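Local structure of ABC transporter substrate-binding protein (Vibrio cholerae, 3LKV) at residues 138-150 / 169-181. The protein probably serves as the substrate-binding protein of an ABC transporter, and is seen holding a phenylalanine in its ligand pocket. Residues are numbered along the deposited sequence; the frame is centred on the assembly and turned at random.
Sequences PNVKSIGVVYNPG and GIKLVEATALKSA
I170 meets I143 just where two neighbouring parallel strands begin, 142-147 and 171-176, the two strands of a right-handed beta-alpha-beta unit joined through helix 152-167. Strand 171-176 is an edge strand of its sheet in one lobe of a periplasmic-binding-protein-like fold. I170 CG2, placed anti to the backbone N, presses against I143 CG1 at 3.5 Å, a tight carbon contact; V130 and I133 of helix 126-136 close over this corner. At K171 the backbone starts to pair: its N donates to K141 O, and its O takes a nearly straight bond from I143 N (2.8 Å, N-H...O 167°). L172 CD2 leans over the neighbouring strand, 3.4 Å from I143 O and against I143 CB; L172 itself packs on K162 and A165 of helix 152-167. V173 straddles G144, its N donating to I143 O and its O accepting from V145 N, while on the other face its CG2 sits 3.5 Å from S142 OG, whose hydroxyl is hydrogen-bonded to K193 O. E174 brings OE1 near the plane of the Y147 ring, at its edge, and OE2 forms a salt bridge with K162. A175 does the same across V146, bonding to V145 O and from Y147 N. T176 then lays CG2 over one face of the Y147 ring, a CH-pi contact 4.0 Å from the centroid; chi1 of 75° in Y147 lets the ring run alongside the threonine. A177 N bonds to Y147 O, extending the pairing past the strand end, and its CB touches V146 CG1. Beyond it, L178 CD2 rests 4.0 Å from P149 CD, beside an Asx turn in which G150 N donates to N148 OD1 (2.8 Å) from above the amide plane.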
ATOM      1  N   PRO A 138     -39.058 -21.277  -4.331  1.00 33.07           N
ATOM      2  CA  PRO A 138     -40.481 -20.902  -4.274  1.00 32.86           C
ATOM      3  C   PRO A 138     -41.245 -21.491  -3.103  1.00 32.32           C
ATOM      4  O   PRO A 138     -42.317 -21.013  -2.782  1.00 31.25           O
ATOM      5  CB  PRO A 138     -41.064 -21.405  -5.616  1.00 33.15           C
ATOM      6  CG  PRO A 138     -39.832 -21.785  -6.479  1.00 34.12           C
ATOM      7  CD  PRO A 138     -38.762 -22.183  -5.453  1.00 33.70           C
ATOM      8  N   ASN A 139     -40.706 -22.512  -2.463  1.00 33.00           N
ATOM      9  CA  ASN A 139     -41.362 -23.109  -1.289  1.00 33.44           C
ATOM     10  C   ASN A 139     -40.838 -22.609   0.060  1.00 33.49           C
ATOM     11  O   ASN A 139     -41.114 -23.227   1.084  1.00 32.90           O
ATOM     12  CB  ASN A 139     -41.230 -24.629  -1.340  1.00 34.54           C
ATOM     13  CG  ASN A 139     -41.980 -25.237  -2.517  1.00 35.25           C
ATOM     14  OD1 ASN A 139     -41.386 -25.886  -3.364  1.00 36.12           O
ATOM     15  ND2 ASN A 139     -43.277 -24.992  -2.586  1.00 36.27           N
ATOM     16  N   VAL A 140     -40.113 -21.474   0.075  1.00 33.12           N
ATOM     17  CA  VAL A 140     -39.628 -20.904   1.344  1.00 32.50           C
ATOM     18  C   VAL A 140     -40.797 -20.559   2.234  1.00 31.52           C
ATOM     19  O   VAL A 140     -41.719 -19.902   1.802  1.00 30.25           O
ATOM     20  CB  VAL A 140     -38.768 -19.631   1.128  1.00 32.35           C
ATOM     21  CG1 VAL A 140     -38.408 -18.980   2.478  1.00 32.68           C
ATOM     22  CG2 VAL A 140     -37.525 -20.008   0.420  1.00 34.35           C
ATOM     23  N   LYS A 141     -40.759 -21.050   3.465  1.00 31.56           N
ATOM     24  CA  LYS A 141     -41.695 -20.639   4.508  1.00 32.29           C
ATOM     25  C   LYS A 141     -40.988 -19.860   5.609  1.00 30.53           C
ATOM     26  O   LYS A 141     -41.613 -19.138   6.357  1.00 30.04           O
ATOM     27  CB  LYS A 141     -42.401 -21.858   5.127  1.00 33.41           C
ATOM     28  CG  LYS A 141     -43.112 -22.751   4.092  1.00 39.24           C
ATOM     29  CD  LYS A 141     -44.173 -21.945   3.250  1.00 45.38           C
ATOM     30  CE  LYS A 141     -45.449 -22.790   2.845  1.00 47.17           C
ATOM     31  NZ  LYS A 141     -45.099 -23.978   2.004  1.00 48.77           N
ATOM     32  N   SER A 142     -39.669 -19.975   5.648  1.00 29.15           N
ATOM     33  CA  SER A 142     -38.884 -19.599   6.772  1.00 28.04           C
ATOM     34  C   SER A 142     -37.547 -18.959   6.357  1.00 26.29           C
ATOM     35  O   SER A 142     -36.792 -19.549   5.558  1.00 24.08           O
ATOM     36  CB  SER A 142     -38.577 -20.903   7.491  1.00 28.32           C
ATOM     37  OG  SER A 142     -38.464 -20.610   8.821  1.00 33.73           O
ATOM     38  N   ILE A 143     -37.231 -17.793   6.908  1.00 25.24           N
ATOM     39  CA  ILE A 143     -35.925 -17.158   6.660  1.00 24.14           C
ATOM     40  C   ILE A 143     -35.215 -17.009   7.971  1.00 23.68           C
ATOM     41  O   ILE A 143     -35.752 -16.421   8.927  1.00 22.79           O
ATOM     42  CB  ILE A 143     -36.069 -15.811   5.955  1.00 24.86           C
ATOM     43  CG1 ILE A 143     -36.629 -16.005   4.554  1.00 25.54           C
ATOM     44  CG2 ILE A 143     -34.707 -15.074   5.849  1.00 23.82           C
ATOM     45  CD1 ILE A 143     -36.893 -14.662   3.799  1.00 25.28           C
ATOM     46  N   GLY A 144     -34.011 -17.552   8.017  1.00 23.70           N
ATOM     47  CA  GLY A 144     -33.150 -17.458   9.190  1.00 23.76           C
ATOM     48  C   GLY A 144     -32.248 -16.249   9.047  1.00 24.25           C
ATOM     49  O   GLY A 144     -31.851 -15.889   7.918  1.00 23.37           O
ATOM     50  N   VAL A 145     -31.937 -15.600  10.165  1.00 23.86           N
ATOM     51  CA  VAL A 145     -31.042 -14.455  10.098  1.00 24.32           C
ATOM     52  C   VAL A 145     -30.297 -14.327  11.380  1.00 24.10           C
ATOM     53  O   VAL A 145     -30.852 -14.545  12.448  1.00 24.82           O
ATOM     54  CB  VAL A 145     -31.793 -13.133   9.710  1.00 25.22           C
ATOM     55  CG1 VAL A 145     -32.905 -12.843  10.634  1.00 25.06           C
ATOM     56  CG2 VAL A 145     -30.814 -11.922   9.653  1.00 24.75           C
ATOM     57  N   VAL A 146     -29.005 -14.061  11.272  1.00 24.07           N
ATOM     58  CA  VAL A 146     -28.156 -13.825  12.422  1.00 23.79           C
ATOM     59  C   VAL A 146     -27.701 -12.367  12.322  1.00 24.80           C
ATOM     60  O   VAL A 146     -27.345 -11.904  11.272  1.00 23.74           O
ATOM     61  CB  VAL A 146     -26.916 -14.733  12.368  1.00 24.04           C
ATOM     62  CG1 VAL A 146     -25.946 -14.408  13.542  1.00 21.31           C
ATOM     63  CG2 VAL A 146     -27.361 -16.237  12.412  1.00 22.90           C
ATOM     64  N   TYR A 147     -27.681 -11.666  13.430  1.00 25.03           N
ATOM     65  CA  TYR A 147     -27.269 -10.277  13.409  1.00 26.64           C
ATOM     66  C   TYR A 147     -26.752  -9.843  14.759  1.00 25.54           C
ATOM     67  O   TYR A 147     -26.906 -10.537  15.754  1.00 24.89           O
ATOM     68  CB  TYR A 147     -28.433  -9.393  12.973  1.00 26.26           C
ATOM     69  CG  TYR A 147     -29.462  -9.191  14.014  1.00 30.47           C
ATOM     70  CD1 TYR A 147     -29.413  -8.087  14.862  1.00 35.25           C
ATOM     71  CD2 TYR A 147     -30.522 -10.062  14.152  1.00 32.04           C
ATOM     72  CE1 TYR A 147     -30.397  -7.881  15.820  1.00 33.89           C
ATOM     73  CE2 TYR A 147     -31.497  -9.865  15.116  1.00 31.68           C
ATOM     74  CZ  TYR A 147     -31.428  -8.787  15.941  1.00 36.70           C
ATOM     75  OH  TYR A 147     -32.402  -8.585  16.882  1.00 36.86           O
ATOM     76  N   ASN A 148     -26.081  -8.708  14.749  1.00 26.47           N
ATOM     77  CA  ASN A 148     -25.455  -8.139  15.946  1.00 26.04           C
ATOM     78  C   ASN A 148     -26.243  -6.906  16.371  1.00 25.82           C
ATOM     79  O   ASN A 148     -26.249  -5.894  15.681  1.00 24.50           O
ATOM     80  CB  ASN A 148     -23.983  -7.774  15.711  1.00 25.86           C
ATOM     81  CG  ASN A 148     -23.289  -7.231  16.990  1.00 26.09           C
ATOM     82  OD1 ASN A 148     -23.940  -6.880  17.983  1.00 24.38           O
ATOM     83  ND2 ASN A 148     -21.979  -7.239  16.976  1.00 26.04           N
ATOM     84  N   PRO A 149     -26.936  -7.003  17.517  1.00 25.79           N
ATOM     85  CA  PRO A 149     -27.797  -5.924  17.922  1.00 25.82           C
ATOM     86  C   PRO A 149     -27.007  -4.706  18.370  1.00 25.11           C
ATOM     87  O   PRO A 149     -27.592  -3.658  18.437  1.00 26.55           O
ATOM     88  CB  PRO A 149     -28.619  -6.517  19.067  1.00 26.35           C
ATOM     89  CG  PRO A 149     -27.776  -7.551  19.642  1.00 25.52           C
ATOM     90  CD  PRO A 149     -26.976  -8.121  18.471  1.00 26.94           C
ATOM     91  N   GLY A 150     -25.699  -4.826  18.576  1.00 24.91           N
ATOM     92  CA  GLY A 150     -24.805  -3.669  18.808  1.00 25.20           C
ATOM     93  C   GLY A 150     -24.489  -2.866  17.555  1.00 25.64           C
ATOM     94  O   GLY A 150     -23.916  -1.807  17.654  1.00 24.95           O
ATOM     95  N   GLY A 169     -45.702 -13.241   3.942  1.00 33.10           N
ATOM     96  CA  GLY A 169     -46.099 -14.439   4.676  1.00 32.75           C
ATOM     97  C   GLY A 169     -44.976 -15.391   5.074  1.00 32.29           C
ATOM     98  O   GLY A 169     -45.202 -16.576   5.218  1.00 31.80           O
ATOM     99  N   ILE A 170     -43.774 -14.872   5.277  1.00 31.67           N
ATOM    100  CA  ILE A 170     -42.593 -15.671   5.578  1.00 31.01           C
ATOM    101  C   ILE A 170     -42.226 -15.460   7.043  1.00 30.56           C
ATOM    102  O   ILE A 170     -42.122 -14.329   7.520  1.00 31.49           O
ATOM    103  CB  ILE A 170     -41.403 -15.269   4.650  1.00 31.38           C
ATOM    104  CG1 ILE A 170     -41.692 -15.727   3.216  1.00 32.12           C
ATOM    105  CG2 ILE A 170     -40.076 -15.847   5.111  1.00 28.92           C
ATOM    106  CD1 ILE A 170     -40.793 -15.049   2.207  1.00 31.85           C
ATOM    107  N   LYS A 171     -42.031 -16.558   7.736  1.00 28.95           N
ATOM    108  CA  LYS A 171     -41.624 -16.560   9.108  1.00 29.41           C
ATOM    109  C   LYS A 171     -40.114 -16.242   9.181  1.00 28.88           C
ATOM    110  O   LYS A 171     -39.346 -16.706   8.344  1.00 27.72           O
ATOM    111  CB  LYS A 171     -41.927 -17.965   9.654  1.00 30.58           C
ATOM    112  CG  LYS A 171     -41.491 -18.235  11.091  1.00 33.20           C
ATOM    113  CD  LYS A 171     -41.815 -19.710  11.520  0.40 31.37           C
ATOM    114  CE  LYS A 171     -41.758 -19.905  13.056  0.40 31.18           C
ATOM    115  NZ  LYS A 171     -40.385 -20.040  13.614  0.40 28.47           N
ATOM    116  N   LEU A 172     -39.719 -15.400  10.136  1.00 28.02           N
ATOM    117  CA  LEU A 172     -38.312 -15.074  10.417  1.00 28.63           C
ATOM    118  C   LEU A 172     -37.822 -15.853  11.595  1.00 27.06           C
ATOM    119  O   LEU A 172     -38.434 -15.814  12.586  1.00 26.28           O
ATOM    120  CB  LEU A 172     -38.141 -13.589  10.791  1.00 28.50           C
ATOM    121  CG  LEU A 172     -37.979 -12.635   9.640  1.00 33.16           C
ATOM    122  CD1 LEU A 172     -37.615 -11.218  10.186  1.00 33.81           C
ATOM    123  CD2 LEU A 172     -36.897 -13.177   8.692  1.00 33.31           C
ATOM    124  N   VAL A 173     -36.704 -16.529  11.478  1.00 27.35           N
ATOM    125  CA  VAL A 173     -36.078 -17.178  12.591  1.00 27.88           C
ATOM    126  C   VAL A 173     -34.779 -16.455  12.904  1.00 27.83           C
ATOM    127  O   VAL A 173     -33.882 -16.431  12.085  1.00 27.55           O
ATOM    128  CB  VAL A 173     -35.745 -18.616  12.245  1.00 28.59           C
ATOM    129  CG1 VAL A 173     -35.108 -19.298  13.461  1.00 28.94           C
ATOM    130  CG2 VAL A 173     -37.014 -19.363  11.803  1.00 30.67           C
ATOM    131  N   GLU A 174     -34.668 -15.879  14.088  1.00 27.39           N
ATOM    132  CA  GLU A 174     -33.585 -14.954  14.413  1.00 28.04           C
ATOM    133  C   GLU A 174     -32.662 -15.424  15.510  1.00 27.07           C
ATOM    134  O   GLU A 174     -33.117 -16.015  16.479  1.00 28.03           O
ATOM    135  CB  GLU A 174     -34.167 -13.648  14.931  1.00 29.20           C
ATOM    136  CG  GLU A 174     -35.333 -13.094  14.136  1.00 34.44           C
ATOM    137  CD  GLU A 174     -35.923 -11.787  14.727  1.00 39.14           C
ATOM    138  OE1 GLU A 174     -35.290 -11.110  15.601  1.00 41.16           O
ATOM    139  OE2 GLU A 174     -37.043 -11.454  14.267  1.00 43.92           O
ATOM    140  N   ALA A 175     -31.380 -15.110  15.404  1.00 25.80           N
ATOM    141  CA  ALA A 175     -30.478 -15.291  16.515  1.00 25.40           C
ATOM    142  C   ALA A 175     -29.452 -14.156  16.516  1.00 25.59           C
ATOM    143  O   ALA A 175     -29.081 -13.644  15.453  1.00 27.52           O
ATOM    144  CB  ALA A 175     -29.823 -16.598  16.423  1.00 24.80           C
ATOM    145  N   THR A 176     -28.988 -13.752  17.688  1.00 24.61           N
ATOM    146  CA  THR A 176     -28.014 -12.690  17.729  1.00 24.72           C
ATOM    147  C   THR A 176     -26.644 -13.244  17.981  1.00 24.42           C
ATOM    148  O   THR A 176     -26.506 -14.314  18.527  1.00 23.10           O
ATOM    149  CB  THR A 176     -28.348 -11.604  18.760  1.00 23.80           C
ATOM    150  OG1 THR A 176     -28.487 -12.189  20.046  1.00 21.54           O
ATOM    151  CG2 THR A 176     -29.623 -10.910  18.341  1.00 25.26           C
ATOM    152  N   ALA A 177     -25.643 -12.491  17.534  1.00 23.71           N
ATOM    153  CA  ALA A 177     -24.250 -12.806  17.743  1.00 23.91           C
ATOM    154  C   ALA A 177     -23.583 -11.498  18.126  1.00 23.50           C
ATOM    155  O   ALA A 177     -23.607 -10.548  17.361  1.00 22.45           O
ATOM    156  CB  ALA A 177     -23.648 -13.364  16.440  1.00 23.61           C
ATOM    157  N   LEU A 178     -23.032 -11.437  19.325  1.00 24.63           N
ATOM    158  CA  LEU A 178     -22.435 -10.211  19.827  1.00 26.52           C
ATOM    159  C   LEU A 178     -21.027  -9.965  19.295  1.00 27.20           C
ATOM    160  O   LEU A 178     -20.510  -8.868  19.394  1.00 29.39           O
ATOM    161  CB  LEU A 178     -22.383 -10.242  21.367  1.00 27.04           C
ATOM    162  CG  LEU A 178     -23.766 -10.480  22.030  1.00 30.01           C
ATOM    163  CD1 LEU A 178     -23.629 -10.513  23.561  1.00 27.36           C
ATOM    164  CD2 LEU A 178     -24.790  -9.408  21.575  1.00 27.90           C
ATOM    165  N   LYS A 179     -20.374 -11.000  18.817  1.00 27.52           N
ATOM    166  CA  LYS A 179     -19.068 -10.856  18.238  1.00 27.86           C
ATOM    167  C   LYS A 179     -18.908 -11.976  17.227  1.00 27.18           C
ATOM    168  O   LYS A 179     -19.700 -12.929  17.216  1.00 25.08           O
ATOM    169  CB  LYS A 179     -17.994 -10.913  19.322  1.00 28.73           C
ATOM    170  CG  LYS A 179     -18.101 -12.106  20.153  1.00 32.28           C
ATOM    171  CD  LYS A 179     -17.148 -12.020  21.351  1.00 38.75           C
ATOM    172  CE  LYS A 179     -17.125 -13.385  22.073  1.00 42.10           C
ATOM    173  NZ  LYS A 179     -18.517 -13.857  22.441  1.00 43.98           N
ATOM    174  N   SER A 180     -17.922 -11.833  16.350  1.00 26.62           N
ATOM    175  CA  SER A 180     -17.865 -12.701  15.208  1.00 27.02           C
ATOM    176  C   SER A 180     -17.637 -14.145  15.541  1.00 26.07           C
ATOM    177  O   SER A 180     -18.065 -14.975  14.806  1.00 25.23           O
ATOM    178  CB  SER A 180     -16.893 -12.199  14.142  1.00 28.15           C
ATOM    179  OG  SER A 180     -15.644 -11.900  14.658  1.00 29.43           O
ATOM    180  N   ALA A 181     -17.028 -14.430  16.671  1.00 25.68           N
ATOM    181  CA  ALA A 181     -16.793 -15.784  17.080  1.00 26.80           C
ATOM    182  C   ALA A 181     -18.077 -16.493  17.522  1.00 27.53           C
ATOM    183  O   ALA A 181     -18.049 -17.670  17.639  1.00 27.26           O
ATOM    184  CB  ALA A 181     -15.710 -15.856  18.223  1.00 26.73           C
TER